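Local coordinates for protein L-isoleucine-4-hydroxylase (Bacillus thuringiensis, PDB 6LNH) that hydroxylates L-isoleucine to (4S)-4-hydroxy-L-isoleucine with ferrous iron, 2-oxoglutarate and oxygen, and also oxidises several related aliphatic and sulfur-containing amino acids, at residues 82-87 against 125-130; 132-135 against 140-143; 54-59 against 114-119; 37-42 against 178-183. All blocks are in the same frame, centred on the assembly; numbering follows the deposited sequence.

Contact 1. Residues 82-87 against 125-130; sequences PDYILD and IVRFDT
The edge strand around Tyr84 and the helix carrying Arg127 keep their backbones apart, with Tyr84 CA and Arg127 CA 10.7 Å from each other, and a cation-pi interaction between these two side chains bridges them. It joins the outermost strand 84-86 of the larger antiparallel sheet of this cupin-type dioxygenase to helix 120-134, which packs across that sheet. Arg127 CZ stands 4.2 Å from the centroid of the Tyr84 ring and 14° off its normal, so the charge sits over a face. The guanidinium is not laid flat on the phenol: the two planes are 64° apart, and NH1 leads, 3.3 Å from Tyr84 CE2, while NH2 leans back toward Tyr84 CB. A chain bent at chi2 and chi3 swings the guanidinium round to the tyrosine, and Val126 CG1 of the same helix lies over one of its faces. Tyr84 also rests on Lys77 and Ile147, in the two strands next in from the edge. Thr130, one turn on from Arg127, adds its methyl: CG2 comes to 3.9 Å from Tyr84 OH. That methyl is directed by the hydroxyl on the other branch, because Thr130 OG1 donates a 2.7 Å hydrogen bond to Val126 O from above the carbonyl plane, on the opposite face from Thr130 N, which bonds the same oxygen.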
loop_
_atom_site.group_PDB
_atom_site.type_symbol
_atom_site.label_atom_id
_atom_site.label_comp_id
_atom_site.label_asym_id
_atom_site.label_seq_id
_atom_site.Cartn_x
_atom_site.Cartn_y
_atom_site.Cartn_z
ATOM N N PRO C 82 7.800 -14.842 44.336
ATOM C CA PRO C 82 7.720 -13.689 43.430
ATOM C C PRO C 82 8.604 -13.813 42.203
ATOM O O PRO C 82 8.563 -12.924 41.345
ATOM C CB PRO C 82 8.171 -12.521 44.315
ATOM C CG PRO C 82 9.115 -13.141 45.277
ATOM C CD PRO C 82 8.593 -14.539 45.541
ATOM N N ASP C 83 9.382 -14.883 42.073
ATOM C CA ASP C 83 10.383 -14.914 41.023
ATOM C C ASP C 83 9.818 -15.543 39.755
ATOM O O ASP C 83 8.847 -16.301 39.779
ATOM C CB ASP C 83 11.613 -15.719 41.464
ATOM C CG ASP C 83 12.276 -15.167 42.716
ATOM O OD1 ASP C 83 12.110 -13.967 43.018
ATOM O OD2 ASP C 83 12.973 -15.947 43.402
ATOM N N TYR C 84 10.441 -15.194 38.634
ATOM C CA TYR C 84 10.156 -15.777 37.333
ATOM C C TYR C 84 11.461 -16.381 36.848
ATOM O O TYR C 84 12.481 -15.688 36.793
ATOM C CB TYR C 84 9.651 -14.740 36.332
ATOM C CG TYR C 84 8.415 -13.982 36.759
ATOM C CD1 TYR C 84 8.469 -13.040 37.779
ATOM C CD2 TYR C 84 7.201 -14.184 36.120
ATOM C CE1 TYR C 84 7.345 -12.334 38.163
ATOM C CE2 TYR C 84 6.071 -13.483 36.494
ATOM C CZ TYR C 84 6.146 -12.560 37.517
ATOM O OH TYR C 84 5.019 -11.862 37.889
ATOM N N ILE C 85 11.439 -17.675 36.532
ATOM C CA ILE C 85 12.700 -18.342 36.103
ATOM C C ILE C 85 12.555 -18.854 34.671
ATOM O O ILE C 85 11.466 -19.327 34.314
ATOM C CB ILE C 85 13.080 -19.461 37.090
ATOM C CG1 ILE C 85 11.865 -20.306 37.479
ATOM C CG2 ILE C 85 13.765 -18.877 38.313
ATOM C CD1 ILE C 85 12.221 -21.631 38.103
ATOM N N LEU C 86 13.629 -18.735 33.889
ATOM C CA LEU C 86 13.648 -19.218 32.488
ATOM C C LEU C 86 13.741 -20.745 32.518
ATOM O O LEU C 86 14.768 -21.258 32.984
ATOM C CB LEU C 86 14.865 -18.611 31.786
ATOM C CG LEU C 86 14.858 -18.696 30.262
ATOM C CD1 LEU C 86 15.519 -19.978 29.793
ATOM C CD2 LEU C 86 13.442 -18.597 29.723
ATOM N N ASP C 87 12.695 -21.432 32.056
ATOM C CA ASP C 87 12.690 -22.918 32.047
ATOM C C ASP C 87 13.803 -23.415 31.118
ATOM O O ASP C 87 14.003 -22.806 30.056
ATOM C CB ASP C 87 11.319 -23.466 31.649
ATOM C CG ASP C 87 11.150 -24.943 31.951
ATOM O OD1 ASP C 87 12.162 -25.665 31.921
ATOM O OD2 ASP C 87 10.009 -25.357 32.213
ATOM N N ILE C 125 7.960 -5.674 27.164
ATOM C CA ILE C 125 6.738 -6.212 26.568
ATOM C C ILE C 125 6.210 -7.362 27.412
ATOM O O ILE C 125 5.014 -7.435 27.722
ATOM C CB ILE C 125 6.993 -6.649 25.113
ATOM C CG1 ILE C 125 7.312 -5.440 24.232
ATOM C CG2 ILE C 125 5.790 -7.399 24.562
ATOM C CD1 ILE C 125 7.941 -5.810 22.905
ATOM N N VAL C 126 7.100 -8.276 27.805
ATOM C CA VAL C 126 6.696 -9.423 28.613
ATOM C C VAL C 126 6.147 -8.969 29.960
ATOM O O VAL C 126 5.138 -9.497 30.445
ATOM C CB VAL C 126 7.882 -10.390 28.783
ATOM C CG1 VAL C 126 7.570 -11.447 29.827
ATOM C CG2 VAL C 126 8.234 -11.034 27.448
ATOM N N ARG C 127 6.792 -7.980 30.582
ATOM C CA ARG C 127 6.307 -7.486 31.866
ATOM C C ARG C 127 4.974 -6.760 31.719
ATOM O O ARG C 127 4.107 -6.861 32.595
ATOM C CB ARG C 127 7.359 -6.592 32.520
ATOM C CG ARG C 127 8.520 -7.377 33.137
ATOM C CD ARG C 127 8.047 -8.673 33.805
ATOM N NE ARG C 127 8.956 -9.792 33.560
ATOM C CZ ARG C 127 8.678 -11.062 33.844
ATOM N NH1 ARG C 127 7.513 -11.382 34.387
ATOM N NH2 ARG C 127 9.566 -12.014 33.583
ATOM N N PHE C 128 4.796 -6.003 30.632
ATOM C CA PHE C 128 3.489 -5.402 30.381
ATOM C C PHE C 128 2.427 -6.479 30.194
ATOM O O PHE C 128 1.331 -6.394 30.763
ATOM C CB PHE C 128 3.529 -4.484 29.160
ATOM C CG PHE C 128 2.167 -4.017 28.738
ATOM C CD1 PHE C 128 1.590 -2.911 29.339
ATOM C CD2 PHE C 128 1.444 -4.701 27.770
ATOM C CE1 PHE C 128 0.328 -2.485 28.976
ATOM C CE2 PHE C 128 0.179 -4.282 27.402
ATOM C CZ PHE C 128 -0.381 -3.172 28.008
ATOM N N ASP C 129 2.731 -7.494 29.380
ATOM C CA ASP C 129 1.758 -8.552 29.123
ATOM C C ASP C 129 1.408 -9.286 30.407
ATOM O O ASP C 129 0.240 -9.603 30.656
ATOM C CB ASP C 129 2.306 -9.537 28.088
ATOM C CG ASP C 129 2.537 -8.899 26.733
ATOM O OD1 ASP C 129 2.118 -7.739 26.539
ATOM O OD2 ASP C 129 3.135 -9.564 25.862
ATOM N N THR C 130 2.415 -9.556 31.241
ATOM C CA THR C 130 2.179 -10.251 32.501
ATOM C C THR C 130 1.293 -9.427 33.424
ATOM O O THR C 130 0.370 -9.961 34.052
ATOM C CB THR C 130 3.511 -10.578 33.173
ATOM O OG1 THR C 130 4.319 -11.350 32.276
ATOM C CG2 THR C 130 3.284 -11.382 34.433
#

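Contact 2. Residues 132-135 against 140-143; sequences FAFK and DKSK
Where helix 120-134 ends, its last residues face a type I beta turn from Asp140 to Lys143, with Phe134 CA and Lys141 CA 7.4 Å apart. A single long side chain spans the gap. Lys141 NZ donates a 2.7 Å hydrogen bond to Phe134 O, approaching well above the carbonyl plane (46° out of it) with a C=O...N angle of 115°, and is therefore not on a lone pair. The ammonium also bonds the carbonyl oxygens of Thr136 and Ile139. It thus gathers main-chain carbonyls from the last residues of the helix and the loop leading to strand 145-156, a placement consistent with the partial negative charge at a helix C-terminus. To arrive there the chain kinks at chi2 and chi3, then straightens through the last bond. The bend carries the aliphatic part past the Phe134 ring, the two side chains crossing at a slant with Lys141 CD 4.1 Å from Phe134 CD1. Within the turn, Asp140 OD1 accepts a weak hydrogen bond from Ser142 N, while Asp140 N is tied to Tyr247 OH on strand 236-247.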
loop_
_atom_site.group_PDB
_atom_site.type_symbol
_atom_site.label_atom_id
_atom_site.label_comp_id
_atom_site.label_asym_id
_atom_site.label_seq_id
_atom_site.Cartn_x
_atom_site.Cartn_y
_atom_site.Cartn_z
ATOM N N PHE C 132 -0.865 -7.187 32.575
ATOM C CA PHE C 132 -2.213 -7.191 32.015
ATOM C C PHE C 132 -2.906 -8.521 32.274
ATOM O O PHE C 132 -4.078 -8.551 32.667
ATOM C CB PHE C 132 -2.140 -6.883 30.513
ATOM C CG PHE C 132 -3.488 -6.795 29.814
ATOM C CD1 PHE C 132 -4.338 -7.892 29.717
ATOM C CD2 PHE C 132 -3.886 -5.607 29.230
ATOM C CE1 PHE C 132 -5.555 -7.794 29.078
ATOM C CE2 PHE C 132 -5.103 -5.505 28.580
ATOM C CZ PHE C 132 -5.939 -6.602 28.505
ATOM N N ALA C 133 -2.197 -9.632 32.071
ATOM C CA ALA C 133 -2.811 -10.940 32.262
ATOM C C ALA C 133 -3.259 -11.134 33.705
ATOM O O ALA C 133 -4.362 -11.630 33.963
ATOM C CB ALA C 133 -1.838 -12.044 31.845
ATOM N N PHE C 134 -2.411 -10.746 34.660
ATOM C CA PHE C 134 -2.735 -10.882 36.077
ATOM C C PHE C 134 -3.903 -10.016 36.524
ATOM O O PHE C 134 -4.553 -10.348 37.518
ATOM C CB PHE C 134 -1.501 -10.569 36.915
ATOM C CG PHE C 134 -0.486 -11.658 36.888
ATOM C CD1 PHE C 134 -0.837 -12.914 36.428
ATOM C CD2 PHE C 134 0.811 -11.439 37.310
ATOM C CE1 PHE C 134 0.079 -13.929 36.393
ATOM C CE2 PHE C 134 1.737 -12.461 37.279
ATOM C CZ PHE C 134 1.369 -13.710 36.815
ATOM N N LYS C 135 -4.181 -8.909 35.850
ATOM C CA LYS C 135 -5.309 -8.080 36.253
ATOM C C LYS C 135 -6.615 -8.489 35.586
ATOM O O LYS C 135 -7.630 -7.811 35.778
ATOM C CB LYS C 135 -4.996 -6.599 36.008
ATOM C CG LYS C 135 -3.777 -6.160 36.823
ATOM C CD LYS C 135 -3.180 -4.831 36.397
ATOM C CE LYS C 135 -2.789 -3.998 37.617
ATOM N NZ LYS C 135 -3.934 -3.777 38.547
ATOM N N ASP C 140 -6.376 -17.564 36.836
ATOM C CA ASP C 140 -6.548 -17.938 38.232
ATOM C C ASP C 140 -5.189 -17.860 38.911
ATOM O O ASP C 140 -4.298 -18.673 38.643
ATOM C CB ASP C 140 -7.164 -19.332 38.311
ATOM C CG ASP C 140 -7.161 -19.904 39.711
ATOM O OD1 ASP C 140 -7.430 -19.156 40.675
ATOM O OD2 ASP C 140 -6.908 -21.120 39.838
ATOM N N LYS C 141 -5.043 -16.888 39.810
ATOM C CA LYS C 141 -3.810 -16.632 40.544
ATOM C C LYS C 141 -3.495 -17.713 41.564
ATOM O O LYS C 141 -2.505 -17.589 42.293
ATOM C CB LYS C 141 -3.893 -15.262 41.221
ATOM C CG LYS C 141 -3.273 -14.133 40.408
ATOM C CD LYS C 141 -3.851 -14.070 38.998
ATOM C CE LYS C 141 -4.908 -12.988 38.862
ATOM N NZ LYS C 141 -5.457 -12.904 37.470
ATOM N N SER C 142 -4.317 -18.752 41.649
ATOM C CA SER C 142 -4.083 -19.851 42.569
ATOM C C SER C 142 -3.398 -21.043 41.908
ATOM O O SER C 142 -3.329 -22.116 42.515
ATOM C CB SER C 142 -5.409 -20.287 43.188
ATOM O OG SER C 142 -5.399 -21.679 43.449
ATOM N N LYS C 143 -2.876 -20.885 40.690
ATOM C CA LYS C 143 -2.137 -21.949 40.025
ATOM C C LYS C 143 -0.791 -21.456 39.510
ATOM O O LYS C 143 -0.571 -20.255 39.350
ATOM C CB LYS C 143 -2.964 -22.543 38.881
ATOM C CG LYS C 143 -4.009 -23.528 39.383
ATOM C CD LYS C 143 -5.180 -23.663 38.435
ATOM C CE LYS C 143 -4.795 -24.489 37.228
ATOM N NZ LYS C 143 -4.656 -25.937 37.549
#

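Contact 3. Residues 54-59 against 114-119; sequences LDYYNL and DSFLCN
The turn that follows helix 44-54, with a short 3-10 segment at 56-57, meets the short helix 114-117 over the larger antiparallel sheet of the dioxygenase fold. The two backbones are closest at Asp55 and Phe116, with CA atoms 7.1 Å apart, and Phe116 is the common partner of both touching residues on the other side. Its CB and CD2 are each 3.5 Å from Asp55 OD2, so the carboxylate crosses the base of the side chain at a slant, its plane inclined at 36° to the ring. With CG anti to the backbone N (chi1 178°), the Phe116 side chain extends from its helix toward the acid, its far end reaching Tyr56. There Phe116 CE2 touches Tyr56 CE1 at 3.8 Å, the two aromatic side chains meeting obliquely as an apolar pair.

The buried polar atoms beside this ring are answered elsewhere. Asp55 OD2 accepts from Gln151 NE2, and Asp55 OD1 from Asn113 ND2 just ahead of the helix, with a weak further bond from Asn58 ND2; both carboxylate oxygens are thus tied, which should hold the group's orientation. Tyr56 OH bonds Ile240 O. Gln151, on strand 145-156, also packs against both Phe116 and Tyr56, while Leu241, on strand 236-247, touches the same two rings. Ala52 of helix 44-54 adjoins Phe116, and Asn119 caps the start of helix 120-134 through Leu121 N, so the cluster sits on strands 145-156 and 236-247, beside helices 44-54 and 114-117, just before helix 120-134 begins.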
loop_
_atom_site.group_PDB
_atom_site.type_symbol
_atom_site.label_atom_id
_atom_site.label_comp_id
_atom_site.label_asym_id
_atom_site.label_seq_id
_atom_site.Cartn_x
_atom_site.Cartn_y
_atom_site.Cartn_z
ATOM N N LEU C 54 16.245 -7.812 13.937
ATOM C CA LEU C 54 17.312 -8.485 13.213
ATOM C C LEU C 54 17.506 -9.918 13.684
ATOM O O LEU C 54 18.072 -10.730 12.943
ATOM C CB LEU C 54 18.618 -7.704 13.361
ATOM C CG LEU C 54 18.753 -6.448 12.499
ATOM C CD1 LEU C 54 20.035 -5.687 12.824
ATOM C CD2 LEU C 54 18.695 -6.806 11.027
ATOM N N ASP C 55 17.060 -10.244 14.901
ATOM C CA ASP C 55 17.186 -11.607 15.399
ATOM C C ASP C 55 16.317 -12.595 14.632
ATOM O O ASP C 55 16.613 -13.794 14.641
ATOM C CB ASP C 55 16.842 -11.668 16.885
ATOM C CG ASP C 55 17.238 -12.991 17.513
ATOM O OD1 ASP C 55 18.399 -13.409 17.329
ATOM O OD2 ASP C 55 16.390 -13.616 18.184
ATOM N N TYR C 56 15.257 -12.126 13.970
ATOM C CA TYR C 56 14.398 -13.038 13.226
ATOM C C TYR C 56 15.085 -13.615 11.997
ATOM O O TYR C 56 14.580 -14.586 11.424
ATOM C CB TYR C 56 13.098 -12.340 12.821
ATOM C CG TYR C 56 12.103 -12.223 13.953
ATOM C CD1 TYR C 56 12.319 -11.343 15.008
ATOM C CD2 TYR C 56 10.965 -13.017 13.986
ATOM C CE1 TYR C 56 11.416 -11.241 16.051
ATOM C CE2 TYR C 56 10.057 -12.923 15.024
ATOM C CZ TYR C 56 10.286 -12.035 16.054
ATOM O OH TYR C 56 9.387 -11.944 17.091
ATOM N N TYR C 57 16.216 -13.047 11.582
ATOM C CA TYR C 57 17.019 -13.612 10.507
ATOM C C TYR C 57 17.902 -14.767 10.966
ATOM O O TYR C 57 18.635 -15.325 10.141
ATOM C CB TYR C 57 17.886 -12.524 9.861
ATOM C CG TYR C 57 17.097 -11.452 9.140
ATOM C CD1 TYR C 57 16.464 -10.433 9.841
ATOM C CD2 TYR C 57 16.973 -11.471 7.757
ATOM C CE1 TYR C 57 15.739 -9.455 9.184
ATOM C CE2 TYR C 57 16.246 -10.497 7.090
ATOM C CZ TYR C 57 15.632 -9.493 7.809
ATOM O OH TYR C 57 14.908 -8.521 7.156
ATOM N N ASN C 58 17.872 -15.127 12.253
ATOM C CA ASN C 58 18.650 -16.244 12.777
ATOM C C ASN C 58 17.819 -17.498 13.033
ATOM O O ASN C 58 18.393 -18.548 13.342
ATOM C CB ASN C 58 19.363 -15.826 14.070
ATOM C CG ASN C 58 20.435 -14.777 13.830
ATOM O OD1 ASN C 58 21.297 -14.940 12.967
ATOM N ND2 ASN C 58 20.378 -13.689 14.587
ATOM N N LEU C 59 16.494 -17.411 12.927
ATOM C CA LEU C 59 15.623 -18.563 13.130
ATOM C C LEU C 59 15.844 -19.621 12.054
ATOM O O LEU C 59 16.041 -19.307 10.879
ATOM C CB LEU C 59 14.159 -18.123 13.143
ATOM C CG LEU C 59 13.811 -17.012 14.136
ATOM C CD1 LEU C 59 12.352 -16.615 14.006
ATOM C CD2 LEU C 59 14.131 -17.433 15.563
ATOM N N ASP C 114 19.432 -15.812 24.002
ATOM C CA ASP C 114 19.515 -15.027 25.231
ATOM C C ASP C 114 19.542 -13.527 24.951
ATOM O O ASP C 114 18.950 -12.741 25.700
ATOM C CB ASP C 114 20.748 -15.444 26.029
ATOM C CG ASP C 114 20.547 -16.747 26.771
ATOM O OD1 ASP C 114 19.452 -16.949 27.341
ATOM O OD2 ASP C 114 21.482 -17.574 26.776
ATOM N N SER C 115 20.224 -13.108 23.882
ATOM C CA SER C 115 20.310 -11.682 23.573
ATOM C C SER C 115 18.945 -11.083 23.256
ATOM O O SER C 115 18.710 -9.900 23.524
ATOM C CB SER C 115 21.272 -11.458 22.407
ATOM O OG SER C 115 20.964 -12.321 21.328
ATOM N N PHE C 116 18.036 -11.879 22.691
ATOM C CA PHE C 116 16.678 -11.415 22.437
ATOM C C PHE C 116 15.868 -11.360 23.728
ATOM O O PHE C 116 15.088 -10.424 23.932
ATOM C CB PHE C 116 16.010 -12.320 21.389
ATOM C CG PHE C 116 14.572 -11.959 21.065
ATOM C CD1 PHE C 116 13.534 -12.204 21.959
ATOM C CD2 PHE C 116 14.264 -11.379 19.846
ATOM C CE1 PHE C 116 12.227 -11.869 21.642
ATOM C CE2 PHE C 116 12.959 -11.043 19.522
ATOM C CZ PHE C 116 11.939 -11.289 20.422
ATOM N N LEU C 117 16.047 -12.341 24.617
ATOM C CA LEU C 117 15.235 -12.383 25.830
ATOM C C LEU C 117 15.628 -11.297 26.824
ATOM O O LEU C 117 14.770 -10.792 27.556
ATOM C CB LEU C 117 15.366 -13.754 26.499
ATOM C CG LEU C 117 14.718 -14.988 25.872
ATOM C CD1 LEU C 117 15.199 -16.235 26.597
ATOM C CD2 LEU C 117 13.204 -14.888 25.928
ATOM N N CYS C 118 16.903 -10.921 26.871
ATOM C CA CYS C 118 17.344 -9.845 27.749
ATOM C C CYS C 118 17.272 -8.465 27.104
ATOM O O CYS C 118 17.556 -7.472 27.783
ATOM C CB CYS C 118 18.758 -10.124 28.272
ATOM S SG CYS C 118 20.058 -10.114 27.031
ATOM N N ASN C 119 16.930 -8.376 25.821
ATOM C CA ASN C 119 16.707 -7.085 25.190
ATOM C C ASN C 119 15.689 -6.306 26.020
ATOM O O ASN C 119 14.539 -6.752 26.153
ATOM C CB ASN C 119 16.216 -7.270 23.753
ATOM C CG ASN C 119 15.934 -5.950 23.033
ATOM O OD1 ASN C 119 15.379 -5.008 23.599
ATOM N ND2 ASN C 119 16.316 -5.890 21.764
#

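Contact 4. Residues 37-42 against 178-183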
loop_
_atom_site.group_PDB
_atom_site.type_symbol
_atom_site.label_atom_id
_atom_site.label_comp_id
_atom_site.label_asym_id
_atom_site.label_seq_id
_atom_site.Cartn_x
_atom_site.Cartn_y
_atom_site.Cartn_z
ATOM N N GLU C 37 2.403 2.758 21.023
ATOM C CA GLU C 37 2.838 3.958 21.787
ATOM C C GLU C 37 3.342 3.557 23.177
ATOM O O GLU C 37 4.336 4.142 23.624
ATOM C CB GLU C 37 1.710 4.985 21.882
ATOM C CG GLU C 37 0.348 4.440 21.495
ATOM C CD GLU C 37 -0.797 5.401 21.771
ATOM O OE1 GLU C 37 -1.836 5.298 21.086
ATOM O OE2 GLU C 37 -0.646 6.252 22.669
ATOM N N ILE C 38 2.667 2.611 23.833
ATOM C CA ILE C 38 3.057 2.190 25.212
ATOM C C ILE C 38 4.443 1.541 25.193
ATOM O O ILE C 38 5.093 1.530 26.250
ATOM C CB ILE C 38 2.004 1.249 25.822
ATOM C CG1 ILE C 38 1.973 -0.100 25.102
ATOM C CG2 ILE C 38 0.634 1.910 25.845
ATOM C CD1 ILE C 38 0.920 -1.041 25.625
ATOM N N PHE C 39 4.870 1.018 24.041
ATOM C CA PHE C 39 6.194 0.350 23.950
ATOM C C PHE C 39 7.210 1.278 23.273
ATOM O O PHE C 39 8.362 0.859 23.076
ATOM C CB PHE C 39 6.069 -0.990 23.219
ATOM C CG PHE C 39 4.996 -1.900 23.759
ATOM C CD1 PHE C 39 4.968 -2.247 25.098
ATOM C CD2 PHE C 39 4.011 -2.409 22.929
ATOM C CE1 PHE C 39 3.980 -3.083 25.595
ATOM C CE2 PHE C 39 3.024 -3.244 23.426
ATOM C CZ PHE C 39 3.010 -3.579 24.759
ATOM N N LEU C 40 6.798 2.505 22.949
ATOM C CA LEU C 40 7.712 3.466 22.277
ATOM C C LEU C 40 7.688 4.813 23.009
ATOM O O LEU C 40 7.405 5.835 22.360
ATOM C CB LEU C 40 7.281 3.618 20.815
ATOM C CG LEU C 40 7.498 2.384 19.942
ATOM C CD1 LEU C 40 6.708 2.490 18.649
ATOM C CD2 LEU C 40 8.973 2.180 19.648
ATOM N N GLN C 41 7.980 4.803 24.312
ATOM C CA GLN C 41 7.993 6.055 25.113
ATOM C C GLN C 41 9.442 6.509 25.314
ATOM O O GLN C 41 9.643 7.638 25.792
ATOM C CB GLN C 41 7.275 5.843 26.446
ATOM C CG GLN C 41 5.772 5.671 26.302
ATOM C CD GLN C 41 5.140 6.792 25.513
ATOM O OE1 GLN C 41 5.343 6.923 24.308
ATOM N NE2 GLN C 41 4.363 7.616 26.196
ATOM N N GLU C 42 10.405 5.652 24.965
ATOM C CA GLU C 42 11.848 5.983 25.093
ATOM C C GLU C 42 12.463 6.007 23.691
ATOM O O GLU C 42 12.037 5.195 22.856
ATOM C CB GLU C 42 12.558 4.947 25.966
ATOM C CG GLU C 42 12.511 5.271 27.447
ATOM C CD GLU C 42 11.260 4.786 28.157
ATOM O OE1 GLU C 42 10.345 4.293 27.469
ATOM O OE2 GLU C 42 11.204 4.905 29.396
ATOM N N PHE C 178 -0.930 -12.875 23.730
ATOM C CA PHE C 178 -0.555 -11.571 23.194
ATOM C C PHE C 178 0.148 -11.768 21.855
ATOM O O PHE C 178 1.144 -12.496 21.776
ATOM C CB PHE C 178 0.358 -10.817 24.163
ATOM C CG PHE C 178 -0.348 -10.263 25.368
ATOM C CD1 PHE C 178 -0.741 -11.091 26.406
ATOM C CD2 PHE C 178 -0.601 -8.906 25.469
ATOM C CE1 PHE C 178 -1.388 -10.575 27.518
ATOM C CE2 PHE C 178 -1.247 -8.384 26.576
ATOM C CZ PHE C 178 -1.642 -9.221 27.600
ATOM N N LEU C 179 -0.367 -11.120 20.811
ATOM C CA LEU C 179 0.241 -11.120 19.484
ATOM C C LEU C 179 0.888 -9.757 19.253
ATOM O O LEU C 179 0.189 -8.743 19.154
ATOM C CB LEU C 179 -0.810 -11.428 18.417
ATOM C CG LEU C 179 -0.392 -11.416 16.946
ATOM C CD1 LEU C 179 0.734 -12.382 16.724
ATOM C CD2 LEU C 179 -1.569 -11.770 16.051
ATOM N N HIS C 180 2.216 -9.730 19.166
ATOM C CA HIS C 180 2.969 -8.511 18.891
ATOM C C HIS C 180 3.605 -8.623 17.512
ATOM O O HIS C 180 4.426 -9.515 17.275
ATOM C CB HIS C 180 4.043 -8.267 19.954
ATOM C CG HIS C 180 3.532 -8.335 21.359
ATOM N ND1 HIS C 180 2.868 -7.289 21.962
ATOM C CD2 HIS C 180 3.593 -9.323 22.282
ATOM C CE1 HIS C 180 2.537 -7.631 23.194
ATOM N NE2 HIS C 180 2.967 -8.860 23.414
ATOM N N LEU C 181 3.230 -7.720 16.609
ATOM C CA LEU C 181 3.918 -7.619 15.329
ATOM C C LEU C 181 5.318 -7.054 15.532
ATOM O O LEU C 181 5.492 -6.005 16.160
ATOM C CB LEU C 181 3.121 -6.739 14.368
ATOM C CG LEU C 181 3.707 -6.544 12.969
ATOM C CD1 LEU C 181 3.839 -7.874 12.242
ATOM C CD2 LEU C 181 2.850 -5.576 12.172
ATOM N N MET C 182 6.320 -7.747 14.994
ATOM C CA MET C 182 7.698 -7.277 15.056
ATOM C C MET C 182 8.188 -6.672 13.748
ATOM O O MET C 182 8.930 -5.685 13.769
ATOM C CB MET C 182 8.623 -8.425 15.467
ATOM C CG MET C 182 8.317 -8.985 16.845
ATOM S SD MET C 182 8.501 -7.759 18.157
ATOM C CE MET C 182 10.271 -7.507 18.119
ATOM N N ASN C 183 7.785 -7.232 12.609
ATOM C CA ASN C 183 8.254 -6.754 11.315
ATOM C C ASN C 183 7.422 -7.397 10.218
ATOM O O ASN C 183 6.918 -8.515 10.374
ATOM C CB ASN C 183 9.742 -7.053 11.091
ATOM C CG ASN C 183 10.375 -6.110 10.079
ATOM O OD1 ASN C 183 9.694 -5.271 9.488
ATOM N ND2 ASN C 183 11.681 -6.241 9.879
#
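A histidine inside the sheet, His180, meets Phe39 with their rings almost perpendicular, the planes at 82°, yet in an oblique pairing with centroids 5.9 Å apart. The nearest approach is Phe39 CE2 to His180 ND1, 4.3 Å, so the touch is light and no hydrogen bond crosses it. The backbones stay well separated, 10.7 Å between Phe39 CA and His180 CA, and both side chains leave their main chains toward each other; a chi1 of -51° at His180 places the imidazole beside its own backbone N, leaning back along the strand toward Phe178. Both imidazole nitrogens are engaged: NE2 with Asp129 OD2 on helix 120-134 and ND1 with Thr214 OG1 on the adjacent strand. These two bonds should fix the rotation of the ring, and the nearby carboxylate may raise its tendency to carry a proton. His180 belongs to strand 176-184, in the interior of the seven-stranded antiparallel sheet of the 2-oxoglutarate/iron dioxygenase fold, and a classic beta bulge follows at Met182 and Asn183, opposite Asp239. His180 is not an iron ligand: its side chain is about 13 Å from the bound iron. Phe39 closes a 3-10 segment over this face. The Phe39 ring has an edge-to-face partner in Phe128 and also packs on Ile125 and Leu212, while Ile38 CG1 lies 3.4 Å above the centre of one face.

How the contacts relate
Contacts 1 and 2 lie in series on helix 120-134, their centres about 12 Å apart, and touch where Tyr84 OH meets Phe134 CE2. Contact 3, about 17 Å from contact 1 between centres, crosses it in the chain: helix 114-117 follows strand 84-86 and precedes helix 120-134. The loop closed by contact 4 encloses the other three. Contact 4 meets contact 1 through Asp129 and His180, contact 2 through Phe132 and Phe178, and contact 3 through Tyr56 and Met182. Contacts 2 and 3 stay apart, about 16 Å between nearest atoms. Contact 1 ties helix 120-134 to edge strand 84-86 and contact 4 the 37-42 loop to interior strand 176-184, while contacts 2 and 3 join pieces beside the sheet.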